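Local coordinates for protein inactive glucansucrase (Lactobacillus reuteri, PDB 5JBD) that belongs, as an inactive glucansucrase, to glycoside hydrolase family 70, is built around a TIM barrel and carries a bound calcium ion, at residues N234-L239 with A285-A290; G279-A284 with Y319-H324; R221-Q226 with A328-E333. One frame throughout, in Å; residues are numbered along the deposited sequence. Where two conformers were deposited one is given.

Contact 1. Residues N234-L239 with A285-A290; sequences NSPELL and ADNIDA. With CA (calcium ion), chain C.
Glu-237 and Asn-287 meet through the calcium ion. Glu-237 supplies two ligands, its backbone O and its carboxylate OE2, each 2.3 Å from the metal, while Asn-287 gives its main-chain O at 2.4 Å. With CG anti to the backbone N (chi1 -176°), the Glu-237 chain starts away from Asn-287, and a bend at chi2 brings the carboxylate back to the metal beside its own carbonyl O. Asp-243, Asn-751 and water 2 add further ligands. The second carboxylate oxygen, OE1, accepts a bond from Asn-220 N, and a water bridges OE2 to the backbone N of Asp-289, so the group is fixed at both oxygens. The site ties two loops of the family 70 fold together: residues 285-290 follow barrel strand 279-282, and residues 234-239 lead toward strand 242-244. Beside the metal the Asn-287 amide donates from ND2 to Pro-236 O at 3.0 Å, nearly straight (166°) and in the carbonyl plane. Ser-235 OG donates to Asp-286 O at 2.8 Å, coming from above that carbonyl plane rather than onto a lone pair. Packing then closes round the Asn-287 side chain. The ring of Pro-236 runs alongside it, CG 3.9 Å from ND2, and Leu-239 crosses it at about a right angle, with its CD1 3.4 Å from Asn-287 OD1.

Contact 2. Residues G279-A284 with Y319-H324; sequences GFRVDA and YNEGYH
Arg-281 pairs with Tyr-319 and Val-282 with Asn-320 as two parallel bridges between strands 279-282 and 319-320. Three backbone bonds make the ladder: Tyr-319 N to Phe-280 O, Val-282 N to Tyr-319 O at 2.8 Å, and Glu-321 N to Val-282 O. These are neighbouring strands of the parallel barrel of family 70, a beta-alpha-beta unit whose connection carries helices 291-304 and 310-315; strand 743-748 flanks 279-282 on its other side.

The charged groups meet where the two strands run out, Arg-281 reaching there through its long side chain. Its NH1 makes a salt bridge to the anti lone pair of Asp-283 OD1 at 2.9 Å, nearly in the guanidinium plane, and a second one to Asp-747. Glu-321, extended at chi1 (-179°) and bent at chi2, lays its CB and CG methylenes over one guanidinium face, CG 3.4 Å from NH2; the link from NH2 to OE2 is long and purely electrostatic. Glu-321 OE1 takes the Ala-284 N-H at 2.8 Å, nearly along the C-O axis. Asp-283 OD2 is hydrogen-bonded to a glycerol, probably from the crystallisation liquor.

Packing differs on the two faces of the sheet. On the Arg-281 and Tyr-319 face, CB and CG of Arg-281 run against the CE2 side of the Tyr-319 ring, CB at 3.6 Å from CE2, and the ring stands 87° to the guanidinium. Tyr-319 OH reaches Gln-745. On the opposite face Val-282 CG2 lies 3.3 Å from Asn-320 OD1, a buried oxygen with no polar partner; the amide nitrogen bonds Gln-338.

The carboxylates of Asp-283 and Glu-321 sit side by side, planes 11° apart, with the acceptors Asp-283 OD1 and Glu-321 OE1 3.3 Å from each other. Each oxygen has a donor of its own, Arg-281 NH1 for the first and Ala-284 N for the second, which probably help fix the rotation of the two groups.

Contact 3. Residues R221-Q226 with A328-E333; sequences RTINNQ and AQMLNE
Asn-224 and Met-330 bring their backbones to 5.9 Å between CA atoms, where a turn with the angles of type II' (Ile-223 at phi 54°, psi -126°) meets helix 326-333. This helix follows strand 319-320 of the TIM barrel, and the turn belongs to the long loop ahead of strand 242-244, so the contact lays a loop against a helix of the barrel. Asn-225 N closes the turn on Thr-222 O at 2.9 Å. No direct hydrogen bond crosses to the helix residues 328-333. Met-330 does most of the touching: extended through chi1 (-179°) and chi2, the side chain reaches out from the helix, its SD 3.6 Å from Ile-223 CA and as close to Ile-223 O. Ile-223 CG2 comes to 4.1 Å from the sulfur, the two side chains crossing at about a right angle. Asn-224 turns its amide toward the helix, OD1 resting 3.5 Å from Met-330 CB, while ND2 is held by Gly-326 O near the start of the helix and by Asp-233. Within the loop Arg-221 NH1 donates to Gln-226 O, which lies in the guanidinium plane. At the outer margin one water spans the two segments, donating to Asn-224 OD1 at 2.6 Å and to Glu-333 OE1 at 2.8 Å.

The three contacts cluster at one side of the barrel, their centres 11 to 13 Å apart. Along the chain, segments 221-226 and 328-333 of contact 3 enclose the other two, whose segments alternate. Residues 279-290 run unbroken from contact 2 into contact 1, and strand 319-320 of contact 2 leads through a short loop into the helix of contact 3. His-324 joins all three, its ND1 bonding Asp-286 OD2 and its CB packing on Ile-223 CD1. Thr-222 OG1 meets Ser-235 O, and Arg-221 O meets Ala-290 N. Direct bonds therefore join the loop 221-239, the calcium site and the segments that follow two neighbouring barrel strands, 279-282 and 319-320.

Contact 1. Residues N234-L239 with A285-A290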
ATOM      1  N   ASN A 234      16.455  -5.377  -9.847  1.00 24.76           N
ATOM      2  CA  ASN A 234      15.993  -6.487  -9.023  1.00 26.69           C
ATOM      3  C   ASN A 234      14.802  -6.103  -8.162  1.00 24.67           C
ATOM      4  O   ASN A 234      14.785  -6.410  -6.969  1.00 24.92           O
ATOM      5  CB  ASN A 234      17.152  -7.045  -8.183  1.00 27.23           C
ATOM      6  CG  ASN A 234      16.847  -8.409  -7.596  1.00 28.75           C
ATOM      7  OD1 ASN A 234      16.337  -9.305  -8.289  1.00 29.02           O
ATOM      8  ND2 ASN A 234      17.156  -8.581  -6.315  1.00 28.56           N
ATOM      9  N   SER A 235      13.802  -5.457  -8.770  1.00 22.90           N
ATOM     10  CA  SER A 235      12.596  -5.037  -8.042  1.00 23.11           C
ATOM     11  C   SER A 235      11.557  -6.173  -8.042  1.00 23.23           C
ATOM     12  O   SER A 235      11.234  -6.697  -9.107  1.00 24.78           O
ATOM     13  CB  SER A 235      11.998  -3.771  -8.652  1.00 23.19           C
ATOM     14  OG  SER A 235      11.095  -3.178  -7.742  1.00 22.80           O
ATOM     15  N   PRO A 236      11.038  -6.556  -6.859  1.00 23.13           N
ATOM     16  CA  PRO A 236      10.224  -7.786  -6.765  1.00 24.31           C
ATOM     17  C   PRO A 236       8.789  -7.663  -7.264  1.00 24.32           C
ATOM     18  O   PRO A 236       8.168  -6.593  -7.165  1.00 23.72           O
ATOM     19  CB  PRO A 236      10.227  -8.089  -5.258  1.00 24.49           C
ATOM     20  CG  PRO A 236      10.344  -6.745  -4.615  1.00 24.12           C
ATOM     21  CD  PRO A 236      11.245  -5.948  -5.523  1.00 23.67           C
ATOM     22  N   GLU A 237       8.266  -8.771  -7.777  1.00 25.61           N
ATOM     23  CA  GLU A 237       6.870  -8.841  -8.207  1.00 24.74           C
ATOM     24  C   GLU A 237       5.907  -8.788  -7.018  1.00 24.78           C
ATOM     25  O   GLU A 237       4.830  -8.176  -7.118  1.00 23.57           O
ATOM     26  CB  GLU A 237       6.613 -10.131  -8.992  1.00 25.63           C
ATOM     27  CG  GLU A 237       5.194 -10.255  -9.581  1.00 24.68           C
ATOM     28  CD  GLU A 237       4.883  -9.143 -10.553  1.00 24.59           C
ATOM     29  OE1 GLU A 237       5.640  -9.038 -11.544  1.00 25.35           O
ATOM     30  OE2 GLU A 237       3.938  -8.350 -10.308  1.00 24.50           O
ATOM     31  N   LEU A 238       6.286  -9.429  -5.912  1.00 24.97           N
ATOM     32  CA  LEU A 238       5.353  -9.676  -4.794  1.00 26.05           C
ATOM     33  C   LEU A 238       5.607  -8.784  -3.579  1.00 26.04           C
ATOM     34  O   LEU A 238       6.761  -8.612  -3.150  1.00 26.52           O
ATOM     35  CB  LEU A 238       5.432 -11.146  -4.381  1.00 26.69           C
ATOM     36  CG  LEU A 238       5.224 -12.172  -5.503  1.00 27.46           C
ATOM     37  CD1 LEU A 238       5.390 -13.597  -4.990  1.00 28.38           C
ATOM     38  CD2 LEU A 238       3.866 -12.017  -6.169  1.00 28.15           C
ATOM     39  N   LEU A 239       4.525  -8.212  -3.048  1.00 24.94           N
ATOM     40  CA  LEU A 239       4.529  -7.443  -1.798  1.00 25.70           C
ATOM     41  C   LEU A 239       3.661  -8.130  -0.740  1.00 25.40           C
ATOM     42  O   LEU A 239       4.185  -8.718   0.215  1.00 26.40           O
ATOM     43  CB  LEU A 239       4.018  -6.016  -2.040  1.00 25.88           C
ATOM     44  CG  LEU A 239       4.859  -5.132  -2.963  1.00 27.43           C
ATOM     45  CD1 LEU A 239       4.158  -3.796  -3.186  1.00 27.02           C
ATOM     46  CD2 LEU A 239       6.267  -4.938  -2.393  1.00 28.36           C
ATOM     47  N   ALA A 285       4.515   1.149  -8.187  1.00 23.21           N
ATOM     48  CA  ALA A 285       4.933   1.204  -9.601  1.00 22.78           C
ATOM     49  C   ALA A 285       6.187   0.389  -9.896  1.00 22.83           C
ATOM     50  O   ALA A 285       6.405   0.050 -11.058  1.00 24.05           O
ATOM     51  CB  ALA A 285       5.132   2.635 -10.051  1.00 22.88           C
ATOM     52  N   ASP A 286       6.968   0.037  -8.866  1.00 22.18           N
ATOM     53  CA  ASP A 286       8.121  -0.849  -9.034  1.00 23.52           C
ATOM     54  C   ASP A 286       7.793  -2.340  -8.939  1.00 24.30           C
ATOM     55  O   ASP A 286       8.689  -3.166  -9.094  1.00 23.34           O
ATOM     56  CB  ASP A 286       9.250  -0.561  -8.004  1.00 25.20           C
ATOM     57  CG  ASP A 286       9.722   0.917  -7.983  1.00 25.26           C
ATOM     58  OD1 ASP A 286       9.454   1.664  -8.942  1.00 24.17           O
ATOM     59  OD2 ASP A 286      10.387   1.295  -6.983  1.00 27.91           O
ATOM     60  N   ASN A 287       6.539  -2.694  -8.651  1.00 24.02           N
ATOM     61  CA  ASN A 287       6.190  -4.082  -8.336  1.00 24.78           C
ATOM     62  C   ASN A 287       5.112  -4.660  -9.260  1.00 25.46           C
ATOM     63  O   ASN A 287       4.515  -5.678  -8.945  1.00 22.89           O
ATOM     64  CB  ASN A 287       5.736  -4.154  -6.881  1.00 25.43           C
ATOM     65  CG  ASN A 287       6.677  -3.421  -5.943  1.00 25.28           C
ATOM     66  OD1 ASN A 287       6.321  -2.371  -5.433  1.00 27.73           O
ATOM     67  ND2 ASN A 287       7.887  -3.951  -5.739  1.00 25.17           N
ATOM     68  N   ILE A 288       4.901  -3.998 -10.395  1.00 24.68           N
ATOM     69  CA  ILE A 288       3.910  -4.378 -11.388  1.00 24.98           C
ATOM     70  C   ILE A 288       4.596  -4.382 -12.758  1.00 25.37           C
ATOM     71  O   ILE A 288       5.508  -3.600 -12.985  1.00 25.80           O
ATOM     72  CB  ILE A 288       2.695  -3.421 -11.375  1.00 24.93           C
ATOM     73  CG1 ILE A 288       3.106  -1.967 -11.688  1.00 26.01           C
ATOM     74  CG2 ILE A 288       1.984  -3.487 -10.029  1.00 25.26           C
ATOM     75  CD1 ILE A 288       2.017  -0.930 -11.454  1.00 25.32           C
ATOM     76  N   ASP A 289       4.160  -5.262 -13.648  1.00 25.02           N
ATOM     77  CA  ASP A 289       4.622  -5.280 -15.038  1.00 25.86           C
ATOM     78  C   ASP A 289       4.599  -3.846 -15.583  1.00 25.56           C
ATOM     79  O   ASP A 289       3.558  -3.185 -15.579  1.00 24.25           O
ATOM     80  CB  ASP A 289       3.755  -6.221 -15.883  1.00 25.95           C
ATOM     81  CG  ASP A 289       4.340  -6.500 -17.267  1.00 26.32           C
ATOM     82  OD1 ASP A 289       4.830  -5.563 -17.925  1.00 26.04           O
ATOM     83  OD2 ASP A 289       4.285  -7.662 -17.720  1.00 25.29           O
ATOM     84  N   ALA A 290       5.771  -3.347 -15.995  1.00 24.61           N
ATOM     85  CA  ALA A 290       5.898  -1.947 -16.431  1.00 24.23           C
ATOM     86  C   ALA A 290       5.095  -1.591 -17.677  1.00 24.51           C
ATOM     87  O   ALA A 290       4.904  -0.400 -17.946  1.00 23.64           O
ATOM     88  CB  ALA A 290       7.369  -1.559 -16.619  1.00 24.60           C
TER
HETATM   89 CA    CA C1701       3.018  -7.469  -8.382  1.00 22.75          CA
HETATM   90  O   HOH W   1       2.675  -7.553 -12.707  1.00 22.43           O
HETATM   91  O   HOH W   2       0.920  -7.058  -9.492  1.00 26.28           O

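Contact 2. Residues G279-A284 with Y319-H324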
ATOM      1  N   GLY A 279      -5.717  12.872 -12.681  1.00 23.07           N
ATOM      2  CA  GLY A 279      -4.538  12.054 -12.881  1.00 22.85           C
ATOM      3  C   GLY A 279      -4.359  11.075 -11.749  1.00 22.24           C
ATOM      4  O   GLY A 279      -5.268  10.920 -10.922  1.00 21.99           O
ATOM      5  N   PHE A 280      -3.201  10.415 -11.714  1.00 21.03           N
ATOM      6  CA  PHE A 280      -2.950   9.340 -10.754  1.00 22.48           C
ATOM      7  C   PHE A 280      -1.662   9.448  -9.963  1.00 22.72           C
ATOM      8  O   PHE A 280      -0.623   9.908 -10.467  1.00 22.15           O
ATOM      9  CB  PHE A 280      -2.943   7.997 -11.478  1.00 24.02           C
ATOM     10  CG  PHE A 280      -4.215   7.711 -12.207  1.00 24.33           C
ATOM     11  CD1 PHE A 280      -5.389   7.453 -11.493  1.00 25.06           C
ATOM     12  CD2 PHE A 280      -4.264   7.707 -13.596  1.00 23.92           C
ATOM     13  CE1 PHE A 280      -6.576   7.189 -12.154  1.00 24.41           C
ATOM     14  CE2 PHE A 280      -5.457   7.440 -14.260  1.00 24.84           C
ATOM     15  CZ  PHE A 280      -6.610   7.181 -13.543  1.00 23.74           C
ATOM     16  N   ARG A 281      -1.744   9.013  -8.708  1.00 20.64           N
ATOM     17  CA  ARG A 281      -0.591   8.604  -7.938  1.00 20.99           C
ATOM     18  C   ARG A 281      -0.544   7.090  -8.084  1.00 21.77           C
ATOM     19  O   ARG A 281      -1.488   6.409  -7.689  1.00 22.97           O
ATOM     20  CB  ARG A 281      -0.735   9.058  -6.479  1.00 21.36           C
ATOM     21  CG  ARG A 281       0.428   8.724  -5.567  1.00 21.54           C
ATOM     22  CD  ARG A 281       0.338   7.316  -5.000  1.00 22.07           C
ATOM     23  NE  ARG A 281       1.275   7.065  -3.902  1.00 22.57           N
ATOM     24  CZ  ARG A 281       1.375   5.902  -3.250  1.00 23.15           C
ATOM     25  NH1 ARG A 281       0.605   4.874  -3.579  1.00 22.95           N
ATOM     26  NH2 ARG A 281       2.229   5.776  -2.245  1.00 24.78           N
ATOM     27  N   VAL A 282       0.531   6.554  -8.660  1.00 21.97           N
ATOM     28  CA  VAL A 282       0.573   5.140  -9.024  1.00 22.53           C
ATOM     29  C   VAL A 282       1.246   4.306  -7.929  1.00 22.68           C
ATOM     30  O   VAL A 282       2.476   4.348  -7.754  1.00 21.92           O
ATOM     31  CB  VAL A 282       1.248   4.925 -10.389  1.00 23.07           C
ATOM     32  CG1 VAL A 282       1.193   3.454 -10.779  1.00 23.96           C
ATOM     33  CG2 VAL A 282       0.573   5.788 -11.453  1.00 23.05           C
ATOM     34  N   ASP A 283       0.427   3.567  -7.179  1.00 22.43           N
ATOM     35  CA  ASP A 283       0.914   2.744  -6.071  1.00 21.37           C
ATOM     36  C   ASP A 283       1.744   1.573  -6.569  1.00 21.29           C
ATOM     37  O   ASP A 283       1.390   0.929  -7.573  1.00 21.75           O
ATOM     38  CB  ASP A 283      -0.272   2.191  -5.277  1.00 22.54           C
ATOM     39  CG  ASP A 283       0.159   1.407  -4.044  1.00 23.42           C
ATOM     40  OD1 ASP A 283       0.796   2.000  -3.139  1.00 22.21           O
ATOM     41  OD2 ASP A 283      -0.151   0.207  -3.993  1.00 24.56           O
ATOM     42  N   ALA A 284       2.857   1.301  -5.893  1.00 21.84           N
ATOM     43  CA  ALA A 284       3.678   0.099  -6.166  1.00 22.64           C
ATOM     44  C   ALA A 284       4.149   0.004  -7.620  1.00 22.08           C
ATOM     45  O   ALA A 284       4.177  -1.076  -8.235  1.00 21.50           O
ATOM     46  CB  ALA A 284       2.901  -1.163  -5.754  1.00 22.89           C
ATOM     47  N   TYR A 319       2.161  10.638 -11.067  1.00 20.37           N
ATOM     48  CA  TYR A 319       3.418  10.415 -10.350  1.00 20.68           C
ATOM     49  C   TYR A 319       3.470   9.025  -9.735  1.00 20.55           C
ATOM     50  O   TYR A 319       2.469   8.568  -9.129  1.00 20.52           O
ATOM     51  CB  TYR A 319       3.660  11.511  -9.288  1.00 20.60           C
ATOM     52  CG  TYR A 319       2.441  12.048  -8.535  1.00 20.70           C
ATOM     53  CD1 TYR A 319       1.644  13.060  -9.083  1.00 21.05           C
ATOM     54  CD2 TYR A 319       2.141  11.618  -7.238  1.00 20.19           C
ATOM     55  CE1 TYR A 319       0.540  13.574  -8.401  1.00 20.58           C
ATOM     56  CE2 TYR A 319       1.043  12.130  -6.548  1.00 20.39           C
ATOM     57  CZ  TYR A 319       0.247  13.117  -7.133  1.00 20.46           C
ATOM     58  OH  TYR A 319      -0.839  13.650  -6.449  1.00 20.09           O
ATOM     59  N   ASN A 320       4.617   8.360  -9.896  1.00 19.66           N
ATOM     60  CA  ASN A 320       4.778   6.943  -9.552  1.00 20.78           C
ATOM     61  C   ASN A 320       5.464   6.768  -8.229  1.00 21.12           C
ATOM     62  O   ASN A 320       6.533   7.323  -8.025  1.00 22.65           O
ATOM     63  CB  ASN A 320       5.608   6.210 -10.619  1.00 20.50           C
ATOM     64  CG  ASN A 320       4.896   6.102 -11.956  1.00 21.10           C
ATOM     65  OD1 ASN A 320       3.720   6.427 -12.068  1.00 22.38           O
ATOM     66  ND2 ASN A 320       5.626   5.675 -12.987  1.00 21.69           N
ATOM     67  N   GLU A 321       4.877   5.957  -7.343  1.00 21.48           N
ATOM     68  CA  GLU A 321       5.505   5.647  -6.066  1.00 23.00           C
ATOM     69  C   GLU A 321       6.551   4.580  -6.271  1.00 23.83           C
ATOM     70  O   GLU A 321       6.254   3.515  -6.779  1.00 25.65           O
ATOM     71  CB  GLU A 321       4.505   5.127  -5.046  1.00 23.04           C
ATOM     72  CG  GLU A 321       5.130   4.805  -3.679  1.00 24.17           C
ATOM     73  CD  GLU A 321       4.730   3.469  -3.090  1.00 26.49           C
ATOM     74  OE1 GLU A 321       4.022   2.669  -3.741  1.00 27.43           O
ATOM     75  OE2 GLU A 321       5.117   3.211  -1.947  1.00 29.20           O
ATOM     76  N   GLY A 322       7.773   4.860  -5.831  1.00 22.60           N
ATOM     77  CA  GLY A 322       8.818   3.843  -5.831  1.00 22.53           C
ATOM     78  C   GLY A 322      10.087   4.269  -5.123  1.00 22.80           C
ATOM     79  O   GLY A 322      10.367   5.453  -5.018  1.00 23.28           O
ATOM     80  N   TYR A 323      10.837   3.278  -4.645  1.00 22.73           N
ATOM     81  CA  TYR A 323      12.051   3.458  -3.857  1.00 23.29           C
ATOM     82  C   TYR A 323      13.303   2.927  -4.606  1.00 23.61           C
ATOM     83  O   TYR A 323      14.384   2.821  -4.018  1.00 23.94           O
ATOM     84  CB  TYR A 323      11.878   2.782  -2.482  1.00 23.45           C
ATOM     85  CG  TYR A 323      10.845   3.484  -1.603  1.00 23.18           C
ATOM     86  CD1 TYR A 323       9.494   3.150  -1.673  1.00 23.71           C
ATOM     87  CD2 TYR A 323      11.215   4.497  -0.716  1.00 22.95           C
ATOM     88  CE1 TYR A 323       8.545   3.797  -0.873  1.00 23.51           C
ATOM     89  CE2 TYR A 323      10.273   5.149   0.084  1.00 22.91           C
ATOM     90  CZ  TYR A 323       8.937   4.802  -0.010  1.00 23.61           C
ATOM     91  OH  TYR A 323       7.995   5.455   0.772  1.00 23.95           O
ATOM     92  N   HIS A 324      13.157   2.637  -5.904  1.00 23.68           N
ATOM     93  CA  HIS A 324      14.259   2.193  -6.767  1.00 24.07           C
ATOM     94  C   HIS A 324      14.672   3.301  -7.735  1.00 23.31           C
ATOM     95  O   HIS A 324      13.901   3.678  -8.623  1.00 22.34           O
ATOM     96  CB  HIS A 324      13.838   0.981  -7.582  1.00 25.19           C
ATOM     97  CG  HIS A 324      13.651  -0.256  -6.766  1.00 27.14           C
ATOM     98  ND1 HIS A 324      12.491  -0.514  -6.070  1.00 26.53           N
ATOM     99  CD2 HIS A 324      14.479  -1.302  -6.528  1.00 27.83           C
ATOM    100  CE1 HIS A 324      12.614  -1.664  -5.436  1.00 27.34           C
ATOM    101  NE2 HIS A 324      13.806  -2.165  -5.700  1.00 27.88           N
TER

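Contact 3. Residues R221-Q226 with A328-E333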
ATOM      1  N   ARG A 221       8.785  -8.335 -14.311  1.00 25.40           N
ATOM      2  CA  ARG A 221       8.998  -7.493 -15.488  1.00 25.98           C
ATOM      3  C   ARG A 221       8.838  -6.042 -15.063  1.00 24.49           C
ATOM      4  O   ARG A 221       8.055  -5.275 -15.641  1.00 24.30           O
ATOM      5  CB  ARG A 221       8.050  -7.865 -16.628  1.00 27.80           C
ATOM      6  CG  ARG A 221       8.194  -9.298 -17.139  1.00 29.77           C
ATOM      7  CD  ARG A 221       9.614  -9.614 -17.598  1.00 31.92           C
ATOM      8  NE  ARG A 221       9.639 -10.831 -18.404  1.00 33.37           N
ATOM      9  CZ  ARG A 221       9.508 -10.898 -19.737  1.00 37.60           C
ATOM     10  NH1 ARG A 221       9.365  -9.811 -20.507  1.00 36.57           N
ATOM     11  NH2 ARG A 221       9.529 -12.092 -20.320  1.00 41.51           N
ATOM     12  N   THR A 222       9.656  -5.686 -14.076  1.00 24.22           N
ATOM     13  CA  THR A 222       9.525  -4.489 -13.265  1.00 23.05           C
ATOM     14  C   THR A 222      10.643  -3.525 -13.619  1.00 23.16           C
ATOM     15  O   THR A 222      11.780  -3.950 -13.837  1.00 23.03           O
ATOM     16  CB  THR A 222       9.653  -4.848 -11.786  1.00 23.57           C
ATOM     17  OG1 THR A 222      10.785  -5.723 -11.587  1.00 24.22           O
ATOM     18  CG2 THR A 222       8.365  -5.570 -11.315  1.00 23.51           C
ATOM     19  N   ILE A 223      10.300  -2.240 -13.693  1.00 22.80           N
ATOM     20  CA  ILE A 223      11.266  -1.153 -13.978  1.00 24.56           C
ATOM     21  C   ILE A 223      12.043  -1.457 -15.272  1.00 25.00           C
ATOM     22  O   ILE A 223      11.397  -1.764 -16.299  1.00 24.58           O
ATOM     23  CB  ILE A 223      12.169  -0.817 -12.751  1.00 23.76           C
ATOM     24  CG1 ILE A 223      11.407  -0.933 -11.435  1.00 24.38           C
ATOM     25  CG2 ILE A 223      12.709   0.602 -12.873  1.00 24.16           C
ATOM     26  CD1 ILE A 223      12.218  -0.531 -10.219  1.00 25.20           C
ATOM     27  N   ASN A 224      13.387  -1.453 -15.244  1.00 23.86           N
ATOM     28  CA  ASN A 224      14.176  -1.744 -16.447  1.00 23.95           C
ATOM     29  C   ASN A 224      14.177  -3.211 -16.884  1.00 24.51           C
ATOM     30  O   ASN A 224      14.686  -3.514 -17.959  1.00 24.63           O
ATOM     31  CB  ASN A 224      15.608  -1.220 -16.311  1.00 24.57           C
ATOM     32  CG  ASN A 224      15.645   0.292 -16.099  1.00 24.01           C
ATOM     33  OD1 ASN A 224      15.337   1.052 -17.019  1.00 24.12           O
ATOM     34  ND2 ASN A 224      15.954   0.722 -14.881  1.00 22.79           N
ATOM     35  N   ASN A 225      13.578  -4.119 -16.106  1.00 24.93           N
ATOM     36  CA  ASN A 225      13.436  -5.522 -16.546  1.00 26.53           C
ATOM     37  C   ASN A 225      12.119  -5.819 -17.289  1.00 25.85           C
ATOM     38  O   ASN A 225      11.754  -6.982 -17.460  1.00 24.97           O
ATOM     39  CB  ASN A 225      13.612  -6.487 -15.374  1.00 27.14           C
ATOM     40  CG  ASN A 225      14.016  -7.885 -15.825  1.00 28.77           C
ATOM     41  OD1 ASN A 225      14.818  -8.048 -16.744  1.00 29.01           O
ATOM     42  ND2 ASN A 225      13.423  -8.896 -15.214  1.00 28.89           N
ATOM     43  N   GLN A 226      11.442  -4.779 -17.771  1.00 25.84           N
ATOM     44  CA  GLN A 226      10.182  -4.934 -18.520  1.00 26.27           C
ATOM     45  C   GLN A 226      10.308  -5.959 -19.652  1.00 26.90           C
ATOM     46  O   GLN A 226       9.407  -6.787 -19.838  1.00 28.05           O
ATOM     47  CB  GLN A 226       9.735  -3.574 -19.072  1.00 25.55           C
ATOM     48  CG  GLN A 226       8.363  -3.542 -19.741  1.00 25.44           C
ATOM     49  CD  GLN A 226       7.978  -2.142 -20.187  1.00 25.15           C
ATOM     50  OE1 GLN A 226       8.766  -1.208 -20.064  1.00 24.76           O
ATOM     51  NE2 GLN A 226       6.772  -1.992 -20.720  1.00 24.99           N
ATOM     52  N   ALA A 328      14.203   6.240 -12.597  1.00 21.86           N
ATOM     53  CA  ALA A 328      14.495   7.512 -13.259  1.00 22.23           C
ATOM     54  C   ALA A 328      14.938   7.283 -14.707  1.00 22.35           C
ATOM     55  O   ALA A 328      14.364   7.872 -15.629  1.00 21.36           O
ATOM     56  CB  ALA A 328      15.540   8.316 -12.483  1.00 23.68           C
ATOM     57  N   GLN A 329      15.930   6.421 -14.886  0.60 23.24           N
ATOM     58  CA  GLN A 329      16.424   6.046 -16.214  0.60 27.22           C
ATOM     59  C   GLN A 329      15.282   5.507 -17.104  0.60 25.97           C
ATOM     60  O   GLN A 329      15.111   5.952 -18.248  0.60 26.05           O
ATOM     61  CB  GLN A 329      17.552   5.009 -16.057  0.60 30.63           C
ATOM     62  CG  GLN A 329      18.184   4.508 -17.338  0.60 35.69           C
ATOM     63  CD  GLN A 329      19.309   5.403 -17.777  0.60 39.90           C
ATOM     64  OE1 GLN A 329      19.197   6.084 -18.778  0.60 46.79           O
ATOM     65  NE2 GLN A 329      20.402   5.421 -17.005  0.60 41.78           N
ATOM     66  N   MET A 330      14.502   4.573 -16.566  1.00 24.23           N
ATOM     67  CA  MET A 330      13.345   4.005 -17.266  1.00 24.16           C
ATOM     68  C   MET A 330      12.406   5.085 -17.776  1.00 23.01           C
ATOM     69  O   MET A 330      12.056   5.096 -18.961  1.00 22.12           O
ATOM     70  CB  MET A 330      12.537   3.075 -16.353  1.00 26.13           C
ATOM     71  CG  MET A 330      11.336   2.449 -17.050  1.00 26.50           C
ATOM     72  SD  MET A 330      10.188   1.641 -15.935  1.00 29.62           S
ATOM     73  CE  MET A 330       9.497   2.959 -14.952  1.00 27.08           C
ATOM     74  N   LEU A 331      12.009   5.973 -16.883  1.00 21.26           N
ATOM     75  CA  LEU A 331      11.082   7.040 -17.237  1.00 22.08           C
ATOM     76  C   LEU A 331      11.663   8.015 -18.281  1.00 22.05           C
ATOM     77  O   LEU A 331      10.953   8.401 -19.218  1.00 22.03           O
ATOM     78  CB  LEU A 331      10.574   7.774 -15.989  1.00 22.14           C
ATOM     79  CG  LEU A 331       9.607   6.915 -15.137  1.00 22.00           C
ATOM     80  CD1 LEU A 331       9.436   7.525 -13.752  1.00 22.26           C
ATOM     81  CD2 LEU A 331       8.246   6.720 -15.815  1.00 22.47           C
ATOM     82  N   ASN A 332      12.935   8.377 -18.139  1.00 22.68           N
ATOM     83  CA  ASN A 332      13.598   9.232 -19.141  1.00 24.27           C
ATOM     84  C   ASN A 332      13.598   8.611 -20.542  1.00 24.29           C
ATOM     85  O   ASN A 332      13.256   9.279 -21.518  1.00 22.73           O
ATOM     86  CB  ASN A 332      15.031   9.582 -18.709  1.00 24.25           C
ATOM     87  CG  ASN A 332      15.073  10.546 -17.542  1.00 23.64           C
ATOM     88  OD1 ASN A 332      14.210  11.411 -17.390  1.00 24.06           O
ATOM     89  ND2 ASN A 332      16.110  10.433 -16.734  1.00 25.50           N
ATOM     90  N   GLU A 333      13.926   7.324 -20.625  1.00 25.26           N
ATOM     91  CA  GLU A 333      13.875   6.580 -21.895  1.00 26.10           C
ATOM     92  C   GLU A 333      12.470   6.564 -22.523  1.00 25.94           C
ATOM     93  O   GLU A 333      12.338   6.537 -23.736  1.00 24.23           O
ATOM     94  CB  GLU A 333      14.356   5.128 -21.698  1.00 27.35           C
ATOM     95  CG  GLU A 333      15.853   5.000 -21.421  1.00 29.47           C
ATOM     96  CD  GLU A 333      16.297   3.582 -21.062  1.00 30.91           C
ATOM     97  OE1 GLU A 333      15.446   2.665 -20.941  1.00 34.20           O
ATOM     98  OE2 GLU A 333      17.509   3.376 -20.891  1.00 32.94           O
TER
HETATM   99  O   HOH W   3      15.367   0.251 -19.539  1.00 38.17           O